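Local coordinates for Beta/alpha-amylase (Paenibacillus polymyxa, PDB 3VOC), which removes successive maltose units from the non-reducing ends of starch-type polysaccharides through its beta-amylase catalytic domain, part of a larger secreted beta/alpha-amylase precursor, at residues 40-45 / 55-60. Residues are numbered along the deposited sequence; the frame is centred on the assembly and turned at random.
Sequences TDVWWG and FDWSYY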
loop_
_atom_site.group_PDB
_atom_site.type_symbol
_atom_site.label_atom_id
_atom_site.label_comp_id
_atom_site.label_asym_id
_atom_site.label_seq_id
_atom_site.Cartn_x
_atom_site.Cartn_y
_atom_site.Cartn_z
ATOM N N THR A 40 5.396 -6.872 10.055
ATOM C CA THR A 40 4.371 -6.667 11.077
ATOM C C THR A 40 3.649 -5.347 10.865
ATOM O O THR A 40 4.282 -4.295 10.873
ATOM C CB THR A 40 5.009 -6.621 12.487
ATOM O OG1 THR A 40 5.735 -7.833 12.731
ATOM C CG2 THR A 40 3.932 -6.418 13.585
ATOM N N ASP A 41 2.328 -5.400 10.689
ATOM C CA ASP A 41 1.522 -4.194 10.799
ATOM C C ASP A 41 1.640 -3.619 12.208
ATOM O O ASP A 41 1.250 -4.270 13.185
ATOM C CB ASP A 41 0.055 -4.465 10.492
ATOM C CG ASP A 41 -0.245 -4.425 9.006
ATOM O OD1 ASP A 41 0.134 -3.452 8.328
ATOM O OD2 ASP A 41 -0.880 -5.367 8.523
ATOM N N VAL A 42 2.215 -2.423 12.301
ATOM C CA VAL A 42 2.283 -1.678 13.577
ATOM C C VAL A 42 1.138 -0.685 13.495
ATOM O O VAL A 42 1.262 0.403 12.901
ATOM C CB VAL A 42 3.676 -1.032 13.792
ATOM C CG1 VAL A 42 3.767 -0.299 15.133
ATOM C CG2 VAL A 42 4.782 -2.114 13.701
ATOM N N TRP A 43 -0.011 -1.104 14.034
ATOM C CA TRP A 43 -1.270 -0.362 13.832
ATOM C C TRP A 43 -1.287 1.002 14.545
ATOM O O TRP A 43 -1.116 1.082 15.764
ATOM C CB TRP A 43 -2.472 -1.201 14.303
ATOM C CG TRP A 43 -2.685 -2.424 13.479
ATOM C CD1 TRP A 43 -2.421 -3.708 13.836
ATOM C CD2 TRP A 43 -3.182 -2.472 12.133
ATOM N NE1 TRP A 43 -2.732 -4.557 12.801
ATOM C CE2 TRP A 43 -3.197 -3.825 11.743
ATOM C CE3 TRP A 43 -3.607 -1.493 11.218
ATOM C CZ2 TRP A 43 -3.619 -4.243 10.468
ATOM C CZ3 TRP A 43 -4.038 -1.907 9.946
ATOM C CH2 TRP A 43 -4.040 -3.274 9.586
ATOM N N TRP A 44 -1.523 2.071 13.790
ATOM C CA TRP A 44 -1.686 3.389 14.400
ATOM C C TRP A 44 -2.708 3.366 15.545
ATOM O O TRP A 44 -2.483 3.962 16.618
ATOM C CB TRP A 44 -2.094 4.415 13.339
ATOM C CG TRP A 44 -1.820 5.849 13.746
ATOM C CD1 TRP A 44 -1.127 6.292 14.872
ATOM C CD2 TRP A 44 -2.185 7.024 13.015
ATOM N NE1 TRP A 44 -1.072 7.662 14.869
ATOM C CE2 TRP A 44 -1.707 8.137 13.745
ATOM C CE3 TRP A 44 -2.875 7.244 11.802
ATOM C CZ2 TRP A 44 -1.906 9.451 13.312
ATOM C CZ3 TRP A 44 -3.051 8.536 11.366
ATOM C CH2 TRP A 44 -2.572 9.635 12.122
ATOM N N GLY A 45 -3.815 2.653 15.310
ATOM C CA GLY A 45 -4.917 2.535 16.269
ATOM C C GLY A 45 -4.513 1.868 17.578
ATOM O O GLY A 45 -5.168 2.070 18.593
ATOM N N PHE A 55 1.274 7.863 23.451
ATOM C CA PHE A 55 1.662 6.617 22.793
ATOM C C PHE A 55 1.644 5.430 23.732
ATOM O O PHE A 55 1.868 5.575 24.939
ATOM C CB PHE A 55 3.057 6.776 22.165
ATOM C CG PHE A 55 3.094 7.781 21.056
ATOM C CD1 PHE A 55 2.681 7.423 19.753
ATOM C CD2 PHE A 55 3.528 9.082 21.298
ATOM C CE1 PHE A 55 2.697 8.366 18.725
ATOM C CE2 PHE A 55 3.546 10.020 20.269
ATOM C CZ PHE A 55 3.122 9.654 18.980
ATOM N N ASP A 56 1.373 4.255 23.169
ATOM C CA ASP A 56 1.509 3.000 23.896
ATOM C C ASP A 56 2.200 2.022 22.948
ATOM O O ASP A 56 1.568 1.470 22.048
ATOM C CB ASP A 56 0.138 2.464 24.315
ATOM C CG ASP A 56 0.234 1.197 25.176
ATOM O OD1 ASP A 56 1.351 0.676 25.399
ATOM O OD2 ASP A 56 -0.817 0.728 25.643
ATOM N N TRP A 57 3.505 1.853 23.138
ATOM C CA TRP A 57 4.298 0.952 22.309
ATOM C C TRP A 57 4.518 -0.409 22.961
ATOM O O TRP A 57 5.213 -1.251 22.383
ATOM C CB TRP A 57 5.661 1.585 21.976
ATOM C CG TRP A 57 5.567 2.830 21.137
ATOM C CD1 TRP A 57 5.737 4.119 21.561
ATOM C CD2 TRP A 57 5.287 2.907 19.732
ATOM N NE1 TRP A 57 5.595 4.990 20.506
ATOM C CE2 TRP A 57 5.320 4.271 19.373
ATOM C CE3 TRP A 57 5.040 1.953 18.736
ATOM C CZ2 TRP A 57 5.094 4.708 18.062
ATOM C CZ3 TRP A 57 4.817 2.383 17.439
ATOM C CH2 TRP A 57 4.841 3.747 17.112
ATOM N N SER A 58 3.936 -0.640 24.147
ATOM C CA SER A 58 4.326 -1.816 24.959
ATOM C C SER A 58 4.049 -3.154 24.258
ATOM O O SER A 58 4.884 -4.049 24.268
ATOM C CB SER A 58 3.689 -1.795 26.360
ATOM O OG SER A 58 2.272 -1.784 26.285
ATOM N N TYR A 59 2.893 -3.278 23.626
ATOM C CA TYR A 59 2.597 -4.496 22.864
ATOM C C TYR A 59 3.632 -4.770 21.753
ATOM O O TYR A 59 4.050 -5.914 21.546
ATOM C CB TYR A 59 1.180 -4.445 22.303
ATOM C CG TYR A 59 0.879 -5.518 21.274
ATOM C CD1 TYR A 59 0.550 -6.813 21.667
ATOM C CD2 TYR A 59 0.893 -5.224 19.904
ATOM C CE1 TYR A 59 0.261 -7.805 20.721
ATOM C CE2 TYR A 59 0.586 -6.201 18.952
ATOM C CZ TYR A 59 0.272 -7.488 19.369
ATOM O OH TYR A 59 -0.022 -8.460 18.434
ATOM N N TYR A 60 4.044 -3.734 21.035
ATOM C CA TYR A 60 5.011 -3.941 19.964
ATOM C C TYR A 60 6.432 -4.158 20.454
ATOM O O TYR A 60 7.222 -4.806 19.784
ATOM C CB TYR A 60 4.926 -2.840 18.902
ATOM C CG TYR A 60 3.701 -3.015 18.055
ATOM C CD1 TYR A 60 3.606 -4.091 17.167
ATOM C CD2 TYR A 60 2.604 -2.129 18.160
ATOM C CE1 TYR A 60 2.466 -4.278 16.389
ATOM C CE2 TYR A 60 1.446 -2.304 17.363
ATOM C CZ TYR A 60 1.395 -3.384 16.488
ATOM O OH TYR A 60 0.289 -3.606 15.696
#
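The ring of Tyr60 carries Val42 on one face, with CG1 3.8 Å from the ring centroid and 15° off the ring normal, a CH-pi contact; the opposite face is taken by Tyr59 CD2, over the ring centre. These contacts belong to the (beta/alpha)8 barrel of the glycoside hydrolase 14 domain, where the end of strand 37-43 packs against the start of helix 58-69. At the edge of the Tyr60 ring, near its plane, Thr40 CG2 lies 3.8 Å from Tyr60 CE1. The same Val42 CG1 touches the edge of the Trp57 indole, 3.7 Å from CZ3 and in the plane of that ring, so a single methyl meets one aromatic by its face and another by its rim. With CG1 anti to the backbone N, chi1 -178° carries this branch of Val42 toward both rings.

Asp56 caps the start of the helix: its OD1 accepts from Ser58 N, 3.2 Å away, and from Ser58 OG. Trp57, whose NE1 bonds Ser139 OG, ties the same turn to helix 127-144.

Asp41, which probably binds substrate, as in related enzymes, directs its carboxylate away from Tyr60; OD1 bonds Ser79 OG on the adjoining barrel strand, and CB lies against one face of the Trp43 indole, whose ring also meets His81. Beside this probable substrate-binding residue, the Tyr60 hydroxyl bridges two backbone groups, one before and one after Val42. It donates a weak bond to Asp41 O (OH to O 2.8 Å) and accepts a nearly straight one from Trp43 N, 3.0 Å from OH with an N-H...O angle of 171°.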